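Local coordinates for pirin-like protein YhaK (Escherichia coli, PDB 2VEC) that is a cytoplasmic, monomeric bicupin of the pirin family that lacks quercetin 2,3-dioxygenase activity and carries a redox-sensitive cysteine, at residues Pro202-Ala215 and Ala224-Glu236. Numbering follows the deposited sequence. Where two conformers were deposited one is given.
Sequences PRAYLQSIHGKFHA and ALTCGDGAFIRDE
L206 and I233 meet through their terminal methyls, CD1 to CD1 at 3.5 Å, inside the C-terminal cupin sandwich. L225 reaches the same interior from the other sheet: its CD2 touches F213 CZ at 3.8 Å and L206 CB at 3.9 Å, with CD1 farther off over the ring face. Strands 203-208 and 230-234 run antiparallel (160° between directions), with paired backbone bonds at A204/I233 and L206/A231; F213/L225 repeats the pattern beyond the corner at I209.

On the other face of strand 203-208, Y205 turns its edge to the face of F232, CD1 standing 3.4 Å above the centre of that ring, planes at 61°. Y205 OH donates to Q207 OE1 (2.7 Å), which helps fix the amide whose NE2 donates to S208 O and G228 O. S208 OG, placed anti to the backbone N (chi1 160°), accepts from G228 N at 2.9 Å and donates to G211 O, tying the 209-211 corner to the type II turn T226-D229.

By contrast with buried L206, I233, L225 and F213, the R234 and D235 side chains are exposed, though D235 N still donates to P202 O (2.9 Å, nearly straight). R234, bent at chi2 and chi3, sets CD above the rim of the R203 guanidinium, beside NH1; its NE bonds weakly to P202 O and its NH2 salt-bridges D235. R203 NH2, 3.3 Å from R234 NH1, pairs with the C-terminal carboxylate of V256.

Strand 247-254 flanks 203-208 opposite edge strand 230-234, strand 238-243 supplies I239 and L241 to the interior, and the C227-C33 disulfide ties the turn to the N-terminal segment.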
ATOM      1  N   PRO A 202      13.874  10.532  -3.387  1.00 30.07           N
ATOM      2  CA  PRO A 202      13.790  11.855  -2.792  1.00 29.69           C
ATOM      3  C   PRO A 202      12.399  12.132  -2.187  1.00 28.00           C
ATOM      4  O   PRO A 202      12.129  13.231  -1.738  1.00 27.97           O
ATOM      5  CB  PRO A 202      14.050  12.769  -3.995  1.00 31.23           C
ATOM      6  CG  PRO A 202      13.321  12.072  -5.129  1.00 30.46           C
ATOM      7  CD  PRO A 202      13.641  10.573  -4.846  1.00 31.01           C
ATOM      8  N   ARG A 203      11.521  11.143  -2.200  1.00 26.33           N
ATOM      9  CA  ARG A 203      10.136  11.378  -1.751  1.00 25.06           C
ATOM     10  C   ARG A 203       9.698  10.145  -0.955  1.00 24.97           C
ATOM     11  O   ARG A 203       9.994   9.015  -1.336  1.00 25.25           O
ATOM     12  CB  ARG A 203       9.230  11.597  -2.972  1.00 24.85           C
ATOM     13  CG  ARG A 203       7.805  12.141  -2.622  1.00 26.95           C
ATOM     14  CD  ARG A 203       6.876  12.307  -3.880  1.00 24.20           C
ATOM     15  NE  ARG A 203       7.510  13.241  -4.822  1.00 26.13           N
ATOM     16  CZ  ARG A 203       7.507  14.563  -4.782  1.00 28.39           C
ATOM     17  NH1 ARG A 203       6.828  15.234  -3.857  1.00 30.77           N
ATOM     18  NH2 ARG A 203       8.178  15.231  -5.720  1.00 30.14           N
ATOM     19  N   ALA A 204       8.991  10.356   0.149  1.00 25.03           N
ATOM     20  CA  ALA A 204       8.393   9.225   0.866  1.00 23.98           C
ATOM     21  C   ALA A 204       6.941   9.542   1.116  1.00 23.42           C
ATOM     22  O   ALA A 204       6.558  10.743   1.262  1.00 23.67           O
ATOM     23  CB  ALA A 204       9.073   9.037   2.167  1.00 25.66           C
ATOM     24  N   TYR A 205       6.133   8.499   1.193  1.00 22.27           N
ATOM     25  CA  TYR A 205       4.765   8.693   1.615  1.00 21.91           C
ATOM     26  C   TYR A 205       4.555   7.778   2.815  1.00 23.48           C
ATOM     27  O   TYR A 205       4.897   6.567   2.781  1.00 23.06           O
ATOM     28  CB  TYR A 205       3.804   8.302   0.487  1.00 22.72           C
ATOM     29  CG  TYR A 205       2.346   8.452   0.869  1.00 21.86           C
ATOM     30  CD1 TYR A 205       1.745   9.687   0.792  1.00 21.59           C
ATOM     31  CD2 TYR A 205       1.583   7.347   1.256  1.00 20.31           C
ATOM     32  CE1 TYR A 205       0.387   9.867   1.163  1.00 23.91           C
ATOM     33  CE2 TYR A 205       0.218   7.503   1.571  1.00 23.47           C
ATOM     34  CZ  TYR A 205      -0.344   8.776   1.544  1.00 22.05           C
ATOM     35  OH  TYR A 205      -1.655   8.972   1.891  1.00 25.18           O
ATOM     36  N   LEU A 206       3.938   8.333   3.870  1.00 22.51           N
ATOM     37  CA  LEU A 206       3.573   7.565   5.067  1.00 21.69           C
ATOM     38  C   LEU A 206       2.062   7.390   5.105  1.00 20.10           C
ATOM     39  O   LEU A 206       1.345   8.361   4.868  1.00 22.41           O
ATOM     40  CB  LEU A 206       3.966   8.356   6.324  1.00 21.50           C
ATOM     41  CG  LEU A 206       5.394   8.920   6.321  1.00 25.91           C
ATOM     42  CD1 LEU A 206       5.659   9.540   7.688  1.00 29.57           C
ATOM     43  CD2 LEU A 206       6.414   7.810   6.068  1.00 27.51           C
ATOM     44  N   GLN A 207       1.574   6.199   5.498  1.00 20.72           N
ATOM     45  CA  GLN A 207       0.137   5.953   5.588  1.00 19.86           C
ATOM     46  C   GLN A 207      -0.181   5.238   6.882  1.00 21.66           C
ATOM     47  O   GLN A 207       0.427   4.215   7.187  1.00 23.30           O
ATOM     48  CB  GLN A 207      -0.382   5.141   4.370  1.00 21.15           C
ATOM     49  CG  GLN A 207      -1.899   4.830   4.456  1.00 21.63           C
ATOM     50  CD  GLN A 207      -2.726   6.120   4.412  1.00 24.05           C
ATOM     51  OE1 GLN A 207      -2.412   7.017   3.626  1.00 23.30           O
ATOM     52  NE2 GLN A 207      -3.754   6.222   5.237  1.00 23.68           N
ATOM     53  N   SER A 208      -1.132   5.770   7.646  1.00 21.35           N
ATOM     54  CA  SER A 208      -1.659   5.039   8.777  1.00 22.51           C
ATOM     55  C   SER A 208      -2.694   4.030   8.247  1.00 23.89           C
ATOM     56  O   SER A 208      -3.699   4.448   7.599  1.00 22.51           O
ATOM     57  CB  SER A 208      -2.307   6.020   9.764  1.00 23.19           C
ATOM     58  OG  SER A 208      -3.226   5.310  10.626  1.00 24.26           O
ATOM     59  N   ILE A 209      -2.462   2.735   8.500  1.00 22.04           N
ATOM     60  CA  ILE A 209      -3.502   1.736   8.236  1.00 24.52           C
ATOM     61  C   ILE A 209      -4.423   1.692   9.459  1.00 26.10           C
ATOM     62  O   ILE A 209      -5.669   1.783   9.340  1.00 25.91           O
ATOM     63  CB  ILE A 209      -2.912   0.348   7.934  1.00 23.85           C
ATOM     64  CG1 ILE A 209      -2.104   0.373   6.603  1.00 25.59           C
ATOM     65  CG2 ILE A 209      -4.041  -0.719   7.831  1.00 26.09           C
ATOM     66  CD1 ILE A 209      -1.202  -0.927   6.455  1.00 25.19           C
ATOM     67  N   HIS A 210      -3.790   1.538  10.626  1.00 27.45           N
ATOM     68  CA  HIS A 210      -4.493   1.804  11.870  0.50 29.25           C
ATOM     69  C   HIS A 210      -3.540   2.261  12.949  1.00 29.53           C
ATOM     70  O   HIS A 210      -2.358   1.954  12.977  1.00 29.45           O
ATOM     71  CB  HIS A 210      -5.397   0.663  12.324  0.50 30.57           C
ATOM     72  CG  HIS A 210      -4.670  -0.515  12.887  0.50 31.74           C
ATOM     73  ND1 HIS A 210      -4.201  -0.553  14.183  0.50 35.66           N
ATOM     74  CD2 HIS A 210      -4.365  -1.711  12.341  0.50 32.63           C
ATOM     75  CE1 HIS A 210      -3.628  -1.722  14.409  0.50 34.41           C
ATOM     76  NE2 HIS A 210      -3.725  -2.447  13.311  0.50 35.29           N
ATOM     77  N   GLY A 211      -4.066   3.187  13.740  1.00 30.92           N
ATOM     78  CA  GLY A 211      -3.283   3.861  14.789  1.00 31.63           C
ATOM     79  C   GLY A 211      -2.586   5.141  14.356  1.00 30.98           C
ATOM     80  O   GLY A 211      -2.620   5.555  13.191  1.00 30.20           O
ATOM     81  N   LYS A 212      -1.970   5.797  15.328  1.00 30.89           N
ATOM     82  CA  LYS A 212      -1.371   7.105  15.109  1.00 31.30           C
ATOM     83  C   LYS A 212       0.134   6.996  15.355  1.00 31.47           C
ATOM     84  O   LYS A 212       0.588   6.111  16.084  1.00 32.23           O
ATOM     85  CB  LYS A 212      -2.016   8.138  16.025  1.00 32.44           C
ATOM     86  CG  LYS A 212      -2.017   7.764  17.461  1.00 36.88           C
ATOM     87  CD  LYS A 212      -2.786   8.811  18.312  1.00 39.09           C
ATOM     88  CE  LYS A 212      -3.191   8.218  19.652  1.00 44.22           C
ATOM     89  NZ  LYS A 212      -3.466   9.332  20.634  1.00 47.56           N
ATOM     90  N   PHE A 213       0.907   7.872  14.719  1.00 30.44           N
ATOM     91  CA  PHE A 213       2.357   7.784  14.796  1.00 29.30           C
ATOM     92  C   PHE A 213       2.961   9.089  14.344  1.00 29.95           C
ATOM     93  O   PHE A 213       2.266   9.934  13.782  1.00 29.55           O
ATOM     94  CB  PHE A 213       2.908   6.600  13.977  1.00 27.70           C
ATOM     95  CG  PHE A 213       2.755   6.696  12.468  1.00 26.28           C
ATOM     96  CD1 PHE A 213       1.499   6.592  11.850  1.00 25.98           C
ATOM     97  CD2 PHE A 213       3.886   6.798  11.644  1.00 26.72           C
ATOM     98  CE1 PHE A 213       1.372   6.616  10.410  1.00 26.32           C
ATOM     99  CE2 PHE A 213       3.768   6.836  10.226  1.00 27.07           C
ATOM    100  CZ  PHE A 213       2.502   6.726   9.607  1.00 26.61           C
ATOM    101  N   HIS A 214       4.249   9.260  14.611  1.00 29.89           N
ATOM    102  CA  HIS A 214       4.929  10.413  14.068  1.00 29.67           C
ATOM    103  C   HIS A 214       6.236  10.038  13.426  1.00 29.51           C
ATOM    104  O   HIS A 214       6.753   8.947  13.635  1.00 29.60           O
ATOM    105  CB  HIS A 214       5.109  11.516  15.118  1.00 30.61           C
ATOM    106  CG  HIS A 214       5.805  11.071  16.375  1.00 33.84           C
ATOM    107  ND1 HIS A 214       5.177  10.334  17.360  1.00 34.74           N
ATOM    108  CD2 HIS A 214       7.072  11.284  16.814  1.00 35.36           C
ATOM    109  CE1 HIS A 214       6.030  10.106  18.347  1.00 36.83           C
ATOM    110  NE2 HIS A 214       7.177  10.699  18.055  1.00 36.55           N
ATOM    111  N   ALA A 215       6.732  10.927  12.579  1.00 29.61           N
ATOM    112  CA  ALA A 215       7.989  10.684  11.908  1.00 30.42           C
ATOM    113  C   ALA A 215       9.004  11.710  12.385  1.00 32.25           C
ATOM    114  O   ALA A 215       8.668  12.884  12.572  1.00 31.96           O
ATOM    115  CB  ALA A 215       7.811  10.769  10.433  1.00 28.23           C
ATOM    116  N   ALA A 224       3.200  14.388  12.283  1.00 27.99           N
ATOM    117  CA  ALA A 224       2.417  13.538  13.186  1.00 28.63           C
ATOM    118  C   ALA A 224       1.120  13.156  12.438  1.00 28.41           C
ATOM    119  O   ALA A 224       0.465  14.019  11.822  1.00 29.88           O
ATOM    120  CB  ALA A 224       2.130  14.280  14.515  1.00 31.08           C
ATOM    121  N   LEU A 225       0.781  11.877  12.474  1.00 27.42           N
ATOM    122  CA  LEU A 225      -0.326  11.319  11.708  1.00 27.05           C
ATOM    123  C   LEU A 225      -1.330  10.687  12.641  1.00 28.34           C
ATOM    124  O   LEU A 225      -0.954   9.890  13.519  1.00 29.36           O
ATOM    125  CB  LEU A 225       0.197  10.289  10.686  1.00 25.91           C
ATOM    126  CG  LEU A 225       0.942  10.856   9.455  1.00 25.03           C
ATOM    127  CD1 LEU A 225       2.398  11.215   9.723  1.00 27.43           C
ATOM    128  CD2 LEU A 225       0.861   9.825   8.272  1.00 23.05           C
ATOM    129  N   THR A 226      -2.597  11.064  12.496  1.00 27.89           N
ATOM    130  CA  THR A 226      -3.658  10.435  13.250  1.00 28.18           C
ATOM    131  C   THR A 226      -4.172   9.242  12.442  1.00 28.40           C
ATOM    132  O   THR A 226      -3.668   8.969  11.355  1.00 26.48           O
ATOM    133  CB  THR A 226      -4.789  11.441  13.611  1.00 30.20           C
ATOM    134  OG1 THR A 226      -5.617  10.865  14.634  1.00 33.10           O
ATOM    135  CG2 THR A 226      -5.610  11.806  12.413  1.00 28.46           C
ATOM    136  N   CYS A 227      -5.139   8.502  12.988  1.00 29.23           N
ATOM    137  CA  CYS A 227      -5.603   7.262  12.357  1.00 30.83           C
ATOM    138  C   CYS A 227      -6.081   7.559  10.929  1.00 29.30           C
ATOM    139  O   CYS A 227      -6.892   8.468  10.747  1.00 28.45           O
ATOM    140  CB  CYS A 227      -6.757   6.655  13.161  1.00 33.34           C
ATOM    141  SG  CYS A 227      -6.288   6.172  14.838  1.00 38.99           S
ATOM    142  N   GLY A 228      -5.601   6.785   9.956  1.00 27.02           N
ATOM    143  CA  GLY A 228      -5.999   6.977   8.574  1.00 25.62           C
ATOM    144  C   GLY A 228      -5.351   8.145   7.816  1.00 25.04           C
ATOM    145  O   GLY A 228      -5.576   8.269   6.609  1.00 24.23           O
ATOM    146  N   ASP A 229      -4.461   8.921   8.448  1.00 23.20           N
ATOM    147  CA  ASP A 229      -3.780  10.035   7.726  1.00 24.14           C
ATOM    148  C   ASP A 229      -2.734   9.496   6.788  1.00 22.82           C
ATOM    149  O   ASP A 229      -2.111   8.448   7.073  1.00 23.38           O
ATOM    150  CB  ASP A 229      -3.003  10.948   8.694  1.00 23.53           C
ATOM    151  CG  ASP A 229      -3.813  12.082   9.269  1.00 27.46           C
ATOM    152  OD1 ASP A 229      -4.968  12.366   8.850  1.00 29.16           O
ATOM    153  OD2 ASP A 229      -3.273  12.720  10.205  1.00 25.91           O
ATOM    154  N   GLY A 230      -2.502  10.216   5.694  1.00 22.35           N
ATOM    155  CA  GLY A 230      -1.247  10.089   4.911  1.00 21.80           C
ATOM    156  C   GLY A 230      -0.380  11.313   5.053  1.00 23.50           C
ATOM    157  O   GLY A 230      -0.869  12.370   5.481  1.00 23.03           O
ATOM    158  N   ALA A 231       0.901  11.229   4.650  1.00 21.94           N
ATOM    159  CA  ALA A 231       1.768  12.413   4.609  1.00 22.44           C
ATOM    160  C   ALA A 231       2.883  12.121   3.639  1.00 22.67           C
ATOM    161  O   ALA A 231       3.532  11.057   3.716  1.00 22.84           O
ATOM    162  CB  ALA A 231       2.360  12.761   6.009  1.00 23.72           C
ATOM    163  N   PHE A 232       3.088  13.045   2.701  1.00 24.59           N
ATOM    164  CA  PHE A 232       4.285  13.003   1.846  1.00 26.67           C
ATOM    165  C   PHE A 232       5.388  13.716   2.585  1.00 28.09           C
ATOM    166  O   PHE A 232       5.163  14.778   3.222  1.00 31.21           O
ATOM    167  CB  PHE A 232       4.041  13.721   0.511  1.00 24.33           C
ATOM    168  CG  PHE A 232       3.305  12.917  -0.485  1.00 27.20           C
ATOM    169  CD1 PHE A 232       4.001  12.041  -1.321  1.00 25.00           C
ATOM    170  CD2 PHE A 232       1.898  13.023  -0.592  1.00 25.63           C
ATOM    171  CE1 PHE A 232       3.333  11.283  -2.279  1.00 26.69           C
ATOM    172  CE2 PHE A 232       1.205  12.287  -1.538  1.00 27.17           C
ATOM    173  CZ  PHE A 232       1.916  11.408  -2.416  1.00 26.56           C
ATOM    174  N   ILE A 233       6.590  13.191   2.451  1.00 29.52           N
ATOM    175  CA  ILE A 233       7.787  13.743   3.043  1.00 31.19           C
ATOM    176  C   ILE A 233       8.910  13.855   1.970  1.00 32.39           C
ATOM    177  O   ILE A 233       9.135  12.922   1.232  1.00 29.41           O
ATOM    178  CB  ILE A 233       8.222  12.901   4.294  1.00 32.93           C
ATOM    179  CG1 ILE A 233       7.289  13.284   5.476  1.00 35.67           C
ATOM    180  CG2 ILE A 233       9.625  13.226   4.705  1.00 32.73           C
ATOM    181  CD1 ILE A 233       7.414  12.429   6.693  1.00 41.49           C
ATOM    182  N   ARG A 234       9.582  15.015   1.887  1.00 32.93           N
ATOM    183  CA  ARG A 234      10.577  15.261   0.819  1.00 35.23           C
ATOM    184  C   ARG A 234      12.009  15.355   1.300  1.00 37.86           C
ATOM    185  O   ARG A 234      12.265  15.926   2.357  1.00 37.51           O
ATOM    186  CB  ARG A 234      10.286  16.606   0.125  1.00 35.39           C
ATOM    187  CG  ARG A 234       9.221  16.544  -0.949  1.00 39.03           C
ATOM    188  CD  ARG A 234       9.648  15.719  -2.158  1.00 41.15           C
ATOM    189  NE  ARG A 234      10.987  16.034  -2.634  1.00 45.93           N
ATOM    190  CZ  ARG A 234      11.276  16.781  -3.690  1.00 49.94           C
ATOM    191  NH1 ARG A 234      10.325  17.354  -4.394  1.00 50.95           N
ATOM    192  NH2 ARG A 234      12.545  16.981  -4.031  1.00 54.16           N
ATOM    193  N   ASP A 235      12.925  14.861   0.468  1.00 39.74           N
ATOM    194  CA  ASP A 235      14.359  15.031   0.626  1.00 43.61           C
ATOM    195  C   ASP A 235      14.901  14.627   1.994  1.00 44.91           C
ATOM    196  O   ASP A 235      15.792  15.288   2.515  1.00 47.16           O
ATOM    197  CB  ASP A 235      14.775  16.490   0.336  1.00 45.92           C
ATOM    198  CG  ASP A 235      14.518  16.897  -1.097  1.00 47.26           C
ATOM    199  OD1 ASP A 235      14.613  16.023  -1.990  1.00 48.89           O
ATOM    200  OD2 ASP A 235      14.210  18.092  -1.322  1.00 50.18           O
ATOM    201  N   GLU A 236      14.397  13.542   2.567  1.00 43.39           N
ATOM    202  CA  GLU A 236      14.998  13.022   3.796  1.00 44.52           C
ATOM    203  C   GLU A 236      15.546  11.655   3.502  1.00 44.34           C
ATOM    204  O   GLU A 236      14.788  10.749   3.167  1.00 43.56           O
ATOM    205  CB  GLU A 236      13.966  12.893   4.911  1.00 43.50           C
ATOM    206  CG  GLU A 236      13.318  14.200   5.288  1.00 45.79           C
ATOM    207  CD  GLU A 236      14.300  15.166   5.931  1.00 50.05           C
ATOM    208  OE1 GLU A 236      15.393  14.731   6.327  1.00 50.45           O
ATOM    209  OE2 GLU A 236      13.974  16.370   6.035  1.00 53.99           O
TER